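Local coordinates for protein Csc2 (Thermofilum pendens, PDB 4TXD) that probably binds CRISPR RNA as the Cas7-family backbone subunit of a type I-D interference complex and carries a bound zinc ion, at residues E54-V59 with A291-Y296; A62-L67 with V235-V240; R103-L108 with L259-T264; R196-P201 with R244-D249; V280-V285 with V326-L331. One frame throughout, in Å; residues are numbered along the deposited sequence.

Interaction 1 of 5, residues E54-V59 with A291-Y296; sequences EVVFLV and ASTTAY
The carboxylate of Glu54, at the start of segment 54-59, is held by the loop that leads into helix 295-301, a worked example of how one buried acid can fasten a loop to a sheet. Here the contact is tight. OE1 takes two donors from one residue: the hydroxyl OG of Ser292 at 2.8 Å, on the syn side, and the backbone N of Ser292, which comes from above the carboxylate plane at 2.9 Å from OE1. The other oxygen, OE2, offers its syn lone pair to the backbone N of Thr293, 3.2 Å away. Ser292 can grip OE1 twice because its chi1 of 59° puts OG beside its own backbone N, where both can reach that oxygen. The methyl CB of Ala291 closes in on OE2 at 3.5 Å.

This tight end lies at the partly exposed Ala291 and Ser292; further along the strand the residues are buried but touch loosely. Val56 meets the loop through a single methyl pair, its CG2 lying 4.4 Å from CG2 of Thr293, and Phe323 touches both residues. Thr294 then serves as N-cap of the helix, its OG1 bonded to the N of Asp297. Because OE2 also forms a salt bridge with Arg244 of the adjacent strand, the buried carboxylate is probably ionised, its charge shared between an arginine and the loop's donors.

Interaction 2 of 5, residues A62-L67 with V235-V240; sequences ANYLLL and VEPGTV
Leu65 and Val235 form an antiparallel hydrogen-bonded pair, the N of Leu65 reaching Val235 O at 3.0 Å and the N of Val235 reaching Leu65 O at 2.9 Å. Past this pair segment 235-240 swings into a type II turn from Glu236 to Thr239, whose third residue, Gly238, has a positive phi that would jam a CB against the preceding carbonyl. Glu236 O accepts from both N and OG1 of Thr239, which approach from the same face of its plane.

Among the side chains, Pro237 sets its CD over the centre of the Tyr64 ring, 3.5 Å from the centroid, as a CH-pi contact. The Glu236 side chain runs beside Tyr64 in the same direction, and one water joins Tyr64 OH to Glu236 OE2. On the buried side, Val235 CG2 meets Leu67 CD1 at 3.8 Å, with Pro90 touching both residues. The direct hydrogen bonds between the segments are thus all backbone to backbone, from a single bridge pair, while the side chains add a CH-pi contact and a water-mediated link on the outer side.

Interaction 3 of 5, residues R103-L108 with L259-T264; sequences RQMLQL and LYSLAT
Met105 and Ser261 mark the point where helix 94-115 crosses helix 252-263, a nearly perpendicular helix-helix packing whose short axes pass 8.9 Å apart at 102°. Such a crossing illustrates how a small residue lets two helices come close: the CA atoms of Met105 and Ser261 are only 5.2 Å apart.

Most of the contact is van der Waals. Met105 sets its CB 3.3 Å from Ser261 OG, while that hydroxyl bonds back to Ala257 O in its own helix. The rest of the Met105 chain runs on toward helix 169-174, leaving its side chain about 9 Å from the bound zinc ion. Leu108 directs CD1 to Thr264 OG1 at 3.6 Å and makes the apolar contact, CD1 approaching Tyr260 CD2 at 3.7 Å, obliquely to the ring. Tyr260 OH is held by His337 ND1. The Gln104 methylene CG lies 3.2 Å from Ser261 O.

The polar contact across the helices belongs to the Gln104 amide. A bend at chi2 (61°) brings it across the Thr264 side chain at about a right angle, and NE2 gives a weak bond to Thr264 OG1. Replacing Gln104 with an alanine would probably leave Thr264 OG1 without this donor and uncover the carbonyl of Ser261. Thr264 OG1 is itself the donor in a second bond, to Tyr260 O at 2.7 Å.

Interaction 4 of 5, residues R196-P201 with R244-D249; sequences RVRFDP and RAELVD
Arg244 reaches across to Asp200 and can be followed outward from its CB, which rests 3.6 Å from Asp200 OD2. The chain starts out extended (chi1 -174°, chi2 -171°), and CG and CD continue past the same oxygen until the bend at chi3 turns the guanidinium side-on to the acid. NE then donates to OD2 of Asp200 at 2.7 Å, almost perfectly straight and in the guanidinium plane, although OD2 is met from above the plane of its own carboxylate. NH2 bonds to the other oxygen, OD1 of Asp200, at 3.0 Å. The far end belongs to Glu246, whose OE2 receives both NH1 and NH2, and NH1 also forms a salt bridge with Glu54. The arginine probably helps to keep these clustered acids ionised.

This network lies on one face of an antiparallel pair within the central sheet, as in the RRM-like core of Cas7 proteins. Arg198 and Glu246 are its hydrogen-bonded pair, flanked by the non-hydrogen-bonded pairs Val197-Leu247 and Phe199-Ala245. On the face of Val197 and Phe199 the contacts are apolar: Val197 CG1 meets Leu247 CD1 at 4.1 Å, and Phe199 CD1 meets Ala245 CB at 3.7 Å.

At the other end, Arg196 lays its aliphatic chain along Val248 O. Its NH1 donates to Asp249 O at 3.0 Å and pairs with Glu254, while NH2 bonds to Thr172 O.

Interaction 5 of 5, residues V280-V285 with V326-L331; sequences VEILGV and VDNSKL
Asn328 and Ile282 meet at about a right angle, the amide of the first set against the backbone of the second. Asn328 OD1 accepts the N-H of Ile282 at 2.8 Å, nearly straight at 169°, but with the donor above the amide plane. This placement follows from CG lying anti to the Asn328 backbone N (chi1 -165°). ND2 takes the other direction, through a water to Val280 O. A leucine in place of Asn328 would probably leave the buried Ile282 N-H without its acceptor and break the water link to Val280.

Ile282 splits its branches between two oblique neighbours: CG2 lies 4.0 Å from Val326 CB, and CG1 lies 3.9 Å from Leu331 CD2. Val326 also sends CG2 toward Val285 CG1, while its N bonds to Leu283 O at 3.1 Å. Leu283 and Gly284 form a classic beta bulge facing Val56 of the neighbouring strand 52-61. Helix 328-334, N-capped by Asp327, thus packs against both strand 277-288 and helix 252-263, where Leu331 touches Leu259 and Ala263.

In the fold
From the N terminus, strand 52-61 opens interaction 1, whose long loop closes only at 291-296 and encloses interactions 2, 3 and 4. Segment 62-67 follows at once and is closed by 235-240, tying the small three-stranded sheet to the turn before strand 240-247. Interaction 3 opens at 103-108 and closes at 259-264, crossing interaction 2 and enclosing interaction 4, which pairs two central strands and also crosses interaction 2. Interaction 5 opens inside interaction 1 and closes beyond it, so these two cross. Interactions 1, 4 and 5 share the central sheet, while helix 252-263 links interactions 3 and 5.

Interaction 1 of 5, residues E54-V59 with A291-Y296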
# COMPACT_ATOMS: atom_id res chain seq x y z
N GLU A 54 -7.51 -6.66 -8.29
CA GLU A 54 -7.81 -5.23 -8.20
C GLU A 54 -8.53 -4.88 -6.91
O GLU A 54 -9.48 -5.57 -6.52
CB GLU A 54 -8.68 -4.78 -9.37
CG GLU A 54 -8.02 -4.70 -10.70
CD GLU A 54 -9.01 -4.38 -11.79
OE1 GLU A 54 -9.81 -5.27 -12.13
OE2 GLU A 54 -9.01 -3.23 -12.28
N VAL A 55 -8.09 -3.82 -6.23
CA VAL A 55 -8.84 -3.29 -5.10
C VAL A 55 -9.20 -1.82 -5.35
O VAL A 55 -8.34 -1.01 -5.71
CB VAL A 55 -8.06 -3.45 -3.77
CG1 VAL A 55 -6.70 -2.81 -3.85
CG2 VAL A 55 -8.85 -2.87 -2.62
N VAL A 56 -10.48 -1.50 -5.21
CA VAL A 56 -10.95 -0.12 -5.39
C VAL A 56 -11.38 0.42 -4.05
O VAL A 56 -12.05 -0.28 -3.27
CB VAL A 56 -12.12 -0.03 -6.41
CG1 VAL A 56 -12.72 1.38 -6.45
CG2 VAL A 56 -11.64 -0.43 -7.79
N PHE A 57 -10.98 1.65 -3.76
CA PHE A 57 -11.19 2.22 -2.46
C PHE A 57 -11.45 3.73 -2.53
O PHE A 57 -11.22 4.37 -3.57
CB PHE A 57 -9.99 1.92 -1.53
CG PHE A 57 -8.66 2.44 -2.04
CD1 PHE A 57 -7.90 1.71 -2.96
CD2 PHE A 57 -8.15 3.65 -1.58
CE1 PHE A 57 -6.66 2.19 -3.42
CE2 PHE A 57 -6.92 4.14 -2.03
CZ PHE A 57 -6.17 3.40 -2.95
N LEU A 58 -11.92 4.28 -1.43
CA LEU A 58 -12.14 5.69 -1.29
C LEU A 58 -11.23 6.27 -0.23
O LEU A 58 -11.02 5.67 0.77
CB LEU A 58 -13.58 5.98 -0.88
CG LEU A 58 -14.68 5.62 -1.84
CD1 LEU A 58 -16.04 5.99 -1.30
CD2 LEU A 58 -14.44 6.20 -3.21
N VAL A 59 -10.73 7.46 -0.47
CA VAL A 59 -10.01 8.22 0.53
C VAL A 59 -10.76 9.53 0.79
O VAL A 59 -10.96 10.32 -0.13
CB VAL A 59 -8.57 8.55 0.08
CG1 VAL A 59 -7.83 9.29 1.19
CG2 VAL A 59 -7.84 7.27 -0.33
N ALA A 291 -6.83 -6.15 -15.83
CA ALA A 291 -7.57 -5.19 -15.02
C ALA A 291 -8.89 -4.83 -15.70
O ALA A 291 -8.97 -4.81 -16.92
CB ALA A 291 -6.74 -3.94 -14.79
N SER A 292 -9.91 -4.56 -14.91
CA SER A 292 -11.21 -4.24 -15.48
C SER A 292 -11.50 -2.74 -15.45
O SER A 292 -12.41 -2.28 -16.13
CB SER A 292 -12.30 -5.01 -14.73
OG SER A 292 -12.30 -4.68 -13.35
N THR A 293 -10.72 -1.98 -14.69
CA THR A 293 -10.99 -0.54 -14.57
C THR A 293 -9.73 0.23 -14.13
O THR A 293 -8.67 -0.37 -13.97
CB THR A 293 -12.16 -0.27 -13.60
OG1 THR A 293 -12.54 1.12 -13.67
CG2 THR A 293 -11.83 -0.64 -12.16
N THR A 294 -9.84 1.55 -13.97
CA THR A 294 -8.73 2.37 -13.47
C THR A 294 -9.30 3.45 -12.58
O THR A 294 -10.45 3.86 -12.77
CB THR A 294 -7.89 3.04 -14.60
OG1 THR A 294 -8.64 4.09 -15.22
CG2 THR A 294 -7.40 2.04 -15.67
N ALA A 295 -8.52 3.95 -11.65
CA ALA A 295 -8.98 5.01 -10.80
C ALA A 295 -9.40 6.23 -11.62
O ALA A 295 -10.38 6.84 -11.34
CB ALA A 295 -7.91 5.38 -9.81
N TYR A 296 -8.61 6.56 -12.61
CA TYR A 296 -8.93 7.66 -13.50
C TYR A 296 -10.32 7.54 -14.13
O TYR A 296 -11.06 8.45 -14.09
CB TYR A 296 -7.90 7.82 -14.61
CG TYR A 296 -8.27 8.92 -15.57
CD1 TYR A 296 -7.92 10.22 -15.34
CD2 TYR A 296 -9.01 8.66 -16.69
CE1 TYR A 296 -8.27 11.22 -16.19
CE2 TYR A 296 -9.37 9.66 -17.55
CZ TYR A 296 -8.99 10.94 -17.29
OH TYR A 296 -9.33 11.93 -18.13

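Interaction 2 of 5, residues A62-L67 with V235-V240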
# COMPACT_ATOMS: atom_id res chain seq x y z
N ALA A 62 -10.76 14.18 6.21
CA ALA A 62 -11.51 14.50 7.44
C ALA A 62 -11.41 15.99 7.76
O ALA A 62 -12.42 16.68 7.87
CB ALA A 62 -11.01 13.66 8.61
N ASN A 63 -10.16 16.45 7.90
CA ASN A 63 -9.82 17.86 7.96
C ASN A 63 -9.34 18.35 6.59
O ASN A 63 -9.69 17.77 5.57
CB ASN A 63 -8.73 18.11 9.03
CG ASN A 63 -7.53 17.14 8.90
OD1 ASN A 63 -7.31 16.53 7.85
ND2 ASN A 63 -6.75 17.03 9.98
N TYR A 64 -8.64 19.34 6.50
CA TYR A 64 -7.87 19.75 5.33
C TYR A 64 -6.73 18.77 5.09
O TYR A 64 -6.11 18.38 6.02
CB TYR A 64 -7.30 21.17 5.46
CG TYR A 64 -8.25 22.27 5.10
CD1 TYR A 64 -9.13 22.79 6.02
CD2 TYR A 64 -8.28 22.80 3.82
CE1 TYR A 64 -9.99 23.79 5.69
CE2 TYR A 64 -9.14 23.80 3.50
CZ TYR A 64 -10.01 24.28 4.44
OH TYR A 64 -10.87 25.27 4.10
N LEU A 65 -6.48 18.40 3.84
CA LEU A 65 -5.31 17.64 3.46
C LEU A 65 -4.28 18.53 2.80
O LEU A 65 -4.65 19.20 1.90
CB LEU A 65 -5.64 16.58 2.45
CG LEU A 65 -6.28 15.30 2.85
CD1 LEU A 65 -6.37 14.38 1.67
CD2 LEU A 65 -5.49 14.69 3.98
N LEU A 66 -3.10 18.52 3.15
CA LEU A 66 -2.07 19.33 2.51
C LEU A 66 -1.24 18.46 1.57
O LEU A 66 -0.67 17.46 1.98
CB LEU A 66 -1.17 19.99 3.56
CG LEU A 66 -1.86 20.64 4.76
CD1 LEU A 66 -0.83 21.28 5.69
CD2 LEU A 66 -2.90 21.66 4.33
N LEU A 67 -1.19 18.75 0.43
CA LEU A 67 -0.39 18.18 -0.64
C LEU A 67 0.81 19.06 -0.99
O LEU A 67 0.67 20.20 -1.21
CB LEU A 67 -1.20 17.92 -1.91
CG LEU A 67 -2.42 17.02 -1.80
CD1 LEU A 67 -3.21 16.91 -3.09
CD2 LEU A 67 -2.03 15.65 -1.30
N VAL A 235 -6.47 20.83 0.26
CA VAL A 235 -7.69 20.14 -0.13
C VAL A 235 -8.74 20.26 0.99
O VAL A 235 -8.43 20.03 2.16
CB VAL A 235 -7.41 18.66 -0.44
CG1 VAL A 235 -8.66 17.96 -0.93
CG2 VAL A 235 -6.27 18.54 -1.47
N GLU A 236 -9.96 20.64 0.63
CA GLU A 236 -10.98 20.97 1.64
C GLU A 236 -11.59 19.72 2.27
O GLU A 236 -11.69 18.70 1.64
CB GLU A 236 -12.07 21.85 1.02
CG GLU A 236 -11.55 23.25 0.73
CD GLU A 236 -12.49 24.09 -0.07
OE1 GLU A 236 -13.48 23.55 -0.60
OE2 GLU A 236 -12.23 25.31 -0.16
N PRO A 237 -11.99 19.83 3.55
CA PRO A 237 -12.60 18.70 4.28
C PRO A 237 -13.76 18.11 3.48
O PRO A 237 -14.48 18.86 2.83
CB PRO A 237 -13.10 19.35 5.58
CG PRO A 237 -12.16 20.52 5.79
CD PRO A 237 -11.79 21.01 4.40
N GLY A 238 -13.90 16.80 3.51
CA GLY A 238 -14.99 16.13 2.81
C GLY A 238 -14.70 15.71 1.38
O GLY A 238 -15.43 14.91 0.82
N THR A 239 -13.64 16.26 0.79
CA THR A 239 -13.24 15.86 -0.56
C THR A 239 -13.01 14.36 -0.60
O THR A 239 -12.33 13.81 0.27
CB THR A 239 -11.94 16.57 -1.01
OG1 THR A 239 -12.15 17.99 -1.03
CG2 THR A 239 -11.48 16.09 -2.38
N VAL A 240 -13.55 13.69 -1.60
CA VAL A 240 -13.29 12.26 -1.72
C VAL A 240 -12.40 11.95 -2.94
O VAL A 240 -12.56 12.55 -4.01
CB VAL A 240 -14.61 11.44 -1.79
CG1 VAL A 240 -15.42 11.79 -3.05
CG2 VAL A 240 -14.31 9.94 -1.74
O HOH W 1 -10.45 26.40 1.49

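Interaction 3 of 5, residues R103-L108 with L259-T264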
# COMPACT_ATOMS: atom_id res chain seq x y z
N ARG A 103 4.13 2.87 5.46
CA ARG A 103 4.37 3.42 6.78
C ARG A 103 3.31 2.94 7.79
O ARG A 103 3.63 2.68 8.96
CB ARG A 103 4.40 4.96 6.71
CG ARG A 103 5.12 5.62 7.87
CD ARG A 103 4.15 5.96 8.98
NE ARG A 103 4.83 6.34 10.21
CZ ARG A 103 5.22 5.48 11.15
NH1 ARG A 103 5.01 4.18 10.98
NH2 ARG A 103 5.82 5.91 12.25
N GLN A 104 2.07 2.81 7.33
CA GLN A 104 1.01 2.29 8.18
C GLN A 104 1.23 0.80 8.52
O GLN A 104 1.10 0.38 9.67
CB GLN A 104 -0.36 2.49 7.52
CG GLN A 104 -1.55 1.88 8.29
CD GLN A 104 -1.76 2.46 9.70
OE1 GLN A 104 -1.14 3.46 10.08
NE2 GLN A 104 -2.64 1.82 10.47
N MET A 105 1.58 -0.01 7.52
CA MET A 105 1.85 -1.42 7.79
C MET A 105 2.99 -1.56 8.79
O MET A 105 2.94 -2.41 9.69
CB MET A 105 2.20 -2.19 6.51
CG MET A 105 2.52 -3.67 6.80
SD MET A 105 2.83 -4.71 5.36
CE MET A 105 1.19 -4.81 4.66
N LEU A 106 3.97 -0.70 8.66
CA LEU A 106 5.08 -0.69 9.56
C LEU A 106 4.65 -0.36 10.99
O LEU A 106 5.14 -0.93 11.95
CB LEU A 106 6.14 0.27 9.07
CG LEU A 106 7.32 0.45 9.98
CD1 LEU A 106 7.85 -0.88 10.49
CD2 LEU A 106 8.41 1.29 9.40
N GLN A 107 3.71 0.56 11.12
CA GLN A 107 3.25 0.96 12.45
C GLN A 107 2.44 -0.19 13.05
O GLN A 107 2.54 -0.47 14.25
CB GLN A 107 2.44 2.26 12.39
CG GLN A 107 2.12 2.88 13.76
CD GLN A 107 3.36 3.15 14.61
OE1 GLN A 107 4.43 3.50 14.09
NE2 GLN A 107 3.22 2.98 15.92
N LEU A 108 1.65 -0.87 12.22
CA LEU A 108 0.88 -2.01 12.67
C LEU A 108 1.83 -3.13 13.11
O LEU A 108 1.57 -3.80 14.11
CB LEU A 108 -0.07 -2.50 11.58
CG LEU A 108 -1.20 -1.51 11.22
CD1 LEU A 108 -1.98 -2.01 10.04
CD2 LEU A 108 -2.13 -1.30 12.41
N LEU A 259 -4.89 -5.03 2.62
CA LEU A 259 -6.22 -4.42 2.69
C LEU A 259 -6.41 -3.69 4.02
O LEU A 259 -6.90 -2.57 4.07
CB LEU A 259 -7.32 -5.47 2.52
CG LEU A 259 -7.38 -6.16 1.15
CD1 LEU A 259 -8.51 -7.19 1.12
CD2 LEU A 259 -7.57 -5.15 0.05
N TYR A 260 -5.97 -4.32 5.10
CA TYR A 260 -6.12 -3.78 6.44
C TYR A 260 -5.24 -2.56 6.69
O TYR A 260 -5.63 -1.63 7.40
CB TYR A 260 -5.81 -4.88 7.47
CG TYR A 260 -5.99 -4.51 8.92
CD1 TYR A 260 -7.25 -4.48 9.50
CD2 TYR A 260 -4.89 -4.23 9.72
CE1 TYR A 260 -7.41 -4.17 10.84
CE2 TYR A 260 -5.04 -3.92 11.06
CZ TYR A 260 -6.30 -3.90 11.62
OH TYR A 260 -6.45 -3.59 12.95
N SER A 261 -4.04 -2.54 6.11
CA SER A 261 -3.17 -1.38 6.26
C SER A 261 -3.82 -0.17 5.60
O SER A 261 -3.76 0.95 6.12
CB SER A 261 -1.79 -1.65 5.66
OG SER A 261 -1.08 -2.63 6.42
N LEU A 262 -4.41 -0.40 4.43
CA LEU A 262 -5.13 0.64 3.70
C LEU A 262 -6.31 1.17 4.52
O LEU A 262 -6.48 2.37 4.71
CB LEU A 262 -5.63 0.07 2.38
CG LEU A 262 -5.54 0.82 1.06
CD1 LEU A 262 -4.36 1.75 1.00
CD2 LEU A 262 -5.47 -0.21 -0.05
N ALA A 263 -7.12 0.23 5.01
CA ALA A 263 -8.34 0.54 5.74
C ALA A 263 -8.08 1.27 7.05
O ALA A 263 -8.97 1.95 7.57
CB ALA A 263 -9.12 -0.75 6.01
N THR A 264 -6.87 1.15 7.58
CA THR A 264 -6.56 1.77 8.86
C THR A 264 -5.76 3.05 8.75
O THR A 264 -5.37 3.63 9.76
CB THR A 264 -5.80 0.81 9.80
OG1 THR A 264 -4.71 0.20 9.10
CG2 THR A 264 -6.75 -0.28 10.31

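Interaction 4 of 5, residues R196-P201 with R244-D249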
# COMPACT_ATOMS: atom_id res chain seq x y z
N ARG A 196 4.69 -5.60 -4.89
CA ARG A 196 3.65 -6.47 -5.41
C ARG A 196 2.29 -5.78 -5.22
O ARG A 196 1.23 -6.35 -5.50
CB ARG A 196 3.68 -7.84 -4.70
CG ARG A 196 4.63 -8.86 -5.39
CD ARG A 196 4.76 -10.17 -4.59
NE ARG A 196 5.44 -9.91 -3.32
CZ ARG A 196 5.26 -10.59 -2.19
NH1 ARG A 196 4.40 -11.61 -2.14
NH2 ARG A 196 5.94 -10.23 -1.12
N VAL A 197 2.34 -4.54 -4.75
CA VAL A 197 1.17 -3.67 -4.58
C VAL A 197 1.39 -2.42 -5.43
O VAL A 197 2.18 -1.56 -5.06
CB VAL A 197 0.94 -3.29 -3.10
CG1 VAL A 197 -0.28 -2.35 -2.93
CG2 VAL A 197 0.80 -4.55 -2.23
N ARG A 198 0.73 -2.35 -6.58
CA ARG A 198 0.90 -1.22 -7.50
C ARG A 198 -0.30 -0.29 -7.44
O ARG A 198 -1.41 -0.68 -7.79
CB ARG A 198 1.08 -1.72 -8.94
CG ARG A 198 2.41 -2.40 -9.21
CD ARG A 198 2.94 -1.98 -10.58
NE ARG A 198 3.09 -3.10 -11.51
CZ ARG A 198 2.26 -3.36 -12.52
NH1 ARG A 198 1.21 -2.59 -12.74
NH2 ARG A 198 2.49 -4.41 -13.30
N PHE A 199 -0.08 0.95 -7.01
CA PHE A 199 -1.18 1.92 -6.93
C PHE A 199 -1.37 2.70 -8.22
O PHE A 199 -0.39 3.15 -8.82
CB PHE A 199 -0.94 2.92 -5.80
CG PHE A 199 -1.16 2.37 -4.42
CD1 PHE A 199 -2.44 2.24 -3.90
CD2 PHE A 199 -0.07 1.99 -3.64
CE1 PHE A 199 -2.64 1.73 -2.62
CE2 PHE A 199 -0.26 1.48 -2.36
CZ PHE A 199 -1.55 1.35 -1.85
N ASP A 200 -2.63 2.90 -8.61
CA ASP A 200 -3.00 4.01 -9.50
C ASP A 200 -2.80 5.30 -8.70
O ASP A 200 -2.73 5.26 -7.47
CB ASP A 200 -4.47 3.93 -9.95
CG ASP A 200 -4.73 2.86 -10.97
OD1 ASP A 200 -3.84 2.04 -11.27
OD2 ASP A 200 -5.88 2.83 -11.46
N PRO A 201 -2.76 6.46 -9.39
CA PRO A 201 -2.98 7.70 -8.62
C PRO A 201 -4.38 7.67 -8.02
O PRO A 201 -5.25 7.03 -8.61
CB PRO A 201 -2.86 8.82 -9.68
CG PRO A 201 -2.23 8.16 -10.89
CD PRO A 201 -2.65 6.71 -10.84
N ARG A 244 -7.32 2.99 -6.68
CA ARG A 244 -7.27 1.61 -7.14
C ARG A 244 -5.85 1.08 -6.98
O ARG A 244 -4.88 1.81 -7.22
CB ARG A 244 -7.71 1.49 -8.61
CG ARG A 244 -7.83 0.04 -9.13
CD ARG A 244 -8.05 0.01 -10.64
NE ARG A 244 -6.80 0.25 -11.35
CZ ARG A 244 -6.09 -0.70 -11.96
NH1 ARG A 244 -6.53 -1.96 -12.01
NH2 ARG A 244 -4.95 -0.37 -12.56
N ALA A 245 -5.73 -0.18 -6.57
CA ALA A 245 -4.44 -0.84 -6.51
C ALA A 245 -4.53 -2.22 -7.14
O ALA A 245 -5.60 -2.84 -7.16
CB ALA A 245 -3.94 -0.94 -5.07
N GLU A 246 -3.41 -2.68 -7.70
CA GLU A 246 -3.30 -4.05 -8.19
C GLU A 246 -2.36 -4.84 -7.28
O GLU A 246 -1.23 -4.42 -7.01
CB GLU A 246 -2.83 -4.08 -9.64
CG GLU A 246 -3.90 -3.62 -10.62
CD GLU A 246 -3.45 -3.74 -12.07
OE1 GLU A 246 -2.38 -4.34 -12.31
OE2 GLU A 246 -4.17 -3.23 -12.95
N LEU A 247 -2.85 -5.97 -6.78
CA LEU A 247 -2.12 -6.81 -5.83
C LEU A 247 -1.78 -8.11 -6.54
O LEU A 247 -2.67 -8.82 -6.99
CB LEU A 247 -2.96 -7.08 -4.57
CG LEU A 247 -2.99 -5.98 -3.50
CD1 LEU A 247 -3.45 -4.63 -4.06
CD2 LEU A 247 -3.88 -6.40 -2.33
N VAL A 248 -0.49 -8.41 -6.67
CA VAL A 248 -0.07 -9.59 -7.44
C VAL A 248 0.83 -10.51 -6.61
O VAL A 248 1.62 -10.05 -5.79
CB VAL A 248 0.69 -9.19 -8.74
CG1 VAL A 248 -0.23 -8.42 -9.68
CG2 VAL A 248 1.90 -8.36 -8.42
N ASP A 249 0.68 -11.82 -6.83
CA ASP A 249 1.54 -12.84 -6.22
C ASP A 249 1.61 -12.76 -4.71
O ASP A 249 2.64 -13.05 -4.10
CB ASP A 249 2.95 -12.75 -6.82
CG ASP A 249 2.96 -13.05 -8.30
OD1 ASP A 249 2.16 -13.91 -8.72
OD2 ASP A 249 3.75 -12.43 -9.04
O HOH W 2 -5.28 4.96 -6.49

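Interaction 5 of 5, residues V280-V285 with V326-L331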
# COMPACT_ATOMS: atom_id res chain seq x y z
N VAL A 280 -10.27 5.96 5.02
CA VAL A 280 -10.19 5.14 3.83
C VAL A 280 -11.20 4.03 3.94
O VAL A 280 -11.34 3.42 5.00
CB VAL A 280 -8.77 4.53 3.64
CG1 VAL A 280 -8.73 3.63 2.41
CG2 VAL A 280 -7.71 5.65 3.56
N GLU A 281 -11.91 3.76 2.85
CA GLU A 281 -12.84 2.64 2.81
C GLU A 281 -12.58 1.75 1.61
O GLU A 281 -12.54 2.23 0.48
CB GLU A 281 -14.29 3.12 2.75
CG GLU A 281 -14.67 4.14 3.79
CD GLU A 281 -15.97 4.80 3.42
OE1 GLU A 281 -15.94 5.89 2.80
OE2 GLU A 281 -17.03 4.21 3.73
N ILE A 282 -12.42 0.45 1.85
CA ILE A 282 -12.32 -0.51 0.75
C ILE A 282 -13.74 -0.78 0.24
O ILE A 282 -14.63 -1.09 1.03
CB ILE A 282 -11.67 -1.85 1.19
CG1 ILE A 282 -10.40 -1.61 2.01
CG2 ILE A 282 -11.42 -2.76 -0.03
CD1 ILE A 282 -9.26 -0.98 1.22
N LEU A 283 -13.95 -0.68 -1.05
CA LEU A 283 -15.24 -0.92 -1.63
C LEU A 283 -15.39 -2.27 -2.31
O LEU A 283 -16.46 -2.81 -2.37
CB LEU A 283 -15.62 0.16 -2.61
CG LEU A 283 -15.72 1.56 -2.05
CD1 LEU A 283 -16.25 2.48 -3.10
CD2 LEU A 283 -16.59 1.60 -0.83
N GLY A 284 -14.32 -2.79 -2.85
CA GLY A 284 -14.45 -4.01 -3.62
C GLY A 284 -13.16 -4.57 -4.17
O GLY A 284 -12.18 -3.83 -4.35
N VAL A 285 -13.15 -5.87 -4.43
CA VAL A 285 -12.01 -6.53 -5.05
C VAL A 285 -12.44 -7.38 -6.24
O VAL A 285 -13.60 -7.78 -6.35
CB VAL A 285 -11.25 -7.44 -4.05
CG1 VAL A 285 -10.71 -6.63 -2.89
CG2 VAL A 285 -12.16 -8.56 -3.55
N VAL A 326 -16.72 -5.33 -0.60
CA VAL A 326 -16.05 -5.53 0.68
C VAL A 326 -16.71 -4.69 1.74
O VAL A 326 -16.96 -3.49 1.54
CB VAL A 326 -14.56 -5.17 0.59
CG1 VAL A 326 -13.93 -5.16 1.99
CG2 VAL A 326 -13.83 -6.13 -0.34
N ASP A 327 -17.03 -5.32 2.86
CA ASP A 327 -17.57 -4.63 4.02
C ASP A 327 -16.42 -4.10 4.86
O ASP A 327 -15.84 -4.83 5.67
CB ASP A 327 -18.45 -5.58 4.85
CG ASP A 327 -19.25 -4.86 5.91
OD1 ASP A 327 -20.42 -5.24 6.11
OD2 ASP A 327 -18.72 -3.92 6.55
N ASN A 328 -16.10 -2.82 4.68
CA ASN A 328 -14.95 -2.22 5.32
C ASN A 328 -14.99 -2.37 6.83
O ASN A 328 -13.96 -2.56 7.46
CB ASN A 328 -14.84 -0.74 4.95
CG ASN A 328 -13.49 -0.14 5.28
OD1 ASN A 328 -12.54 -0.28 4.51
ND2 ASN A 328 -13.39 0.51 6.44
N SER A 329 -16.18 -2.31 7.41
CA SER A 329 -16.34 -2.47 8.85
C SER A 329 -16.00 -3.88 9.30
O SER A 329 -15.41 -4.09 10.37
CB SER A 329 -17.77 -2.12 9.27
OG SER A 329 -18.69 -3.01 8.65
N LYS A 330 -16.39 -4.86 8.50
CA LYS A 330 -16.10 -6.26 8.82
C LYS A 330 -14.60 -6.52 8.72
O LYS A 330 -14.03 -7.24 9.55
CB LYS A 330 -16.87 -7.22 7.91
CG LYS A 330 -18.34 -7.36 8.23
CD LYS A 330 -18.99 -8.39 7.31
CE LYS A 330 -20.51 -8.34 7.42
NZ LYS A 330 -21.17 -9.43 6.64
N LEU A 331 -13.97 -5.91 7.72
CA LEU A 331 -12.52 -6.03 7.54
C LEU A 331 -11.77 -5.58 8.79
O LEU A 331 -10.90 -6.28 9.30
CB LEU A 331 -12.05 -5.21 6.32
CG LEU A 331 -10.54 -5.10 6.12
CD1 LEU A 331 -9.92 -6.49 5.91
CD2 LEU A 331 -10.19 -4.16 4.95
O HOH W 3 -11.54 2.30 7.46
O HOH W 4 -17.11 -0.85 2.29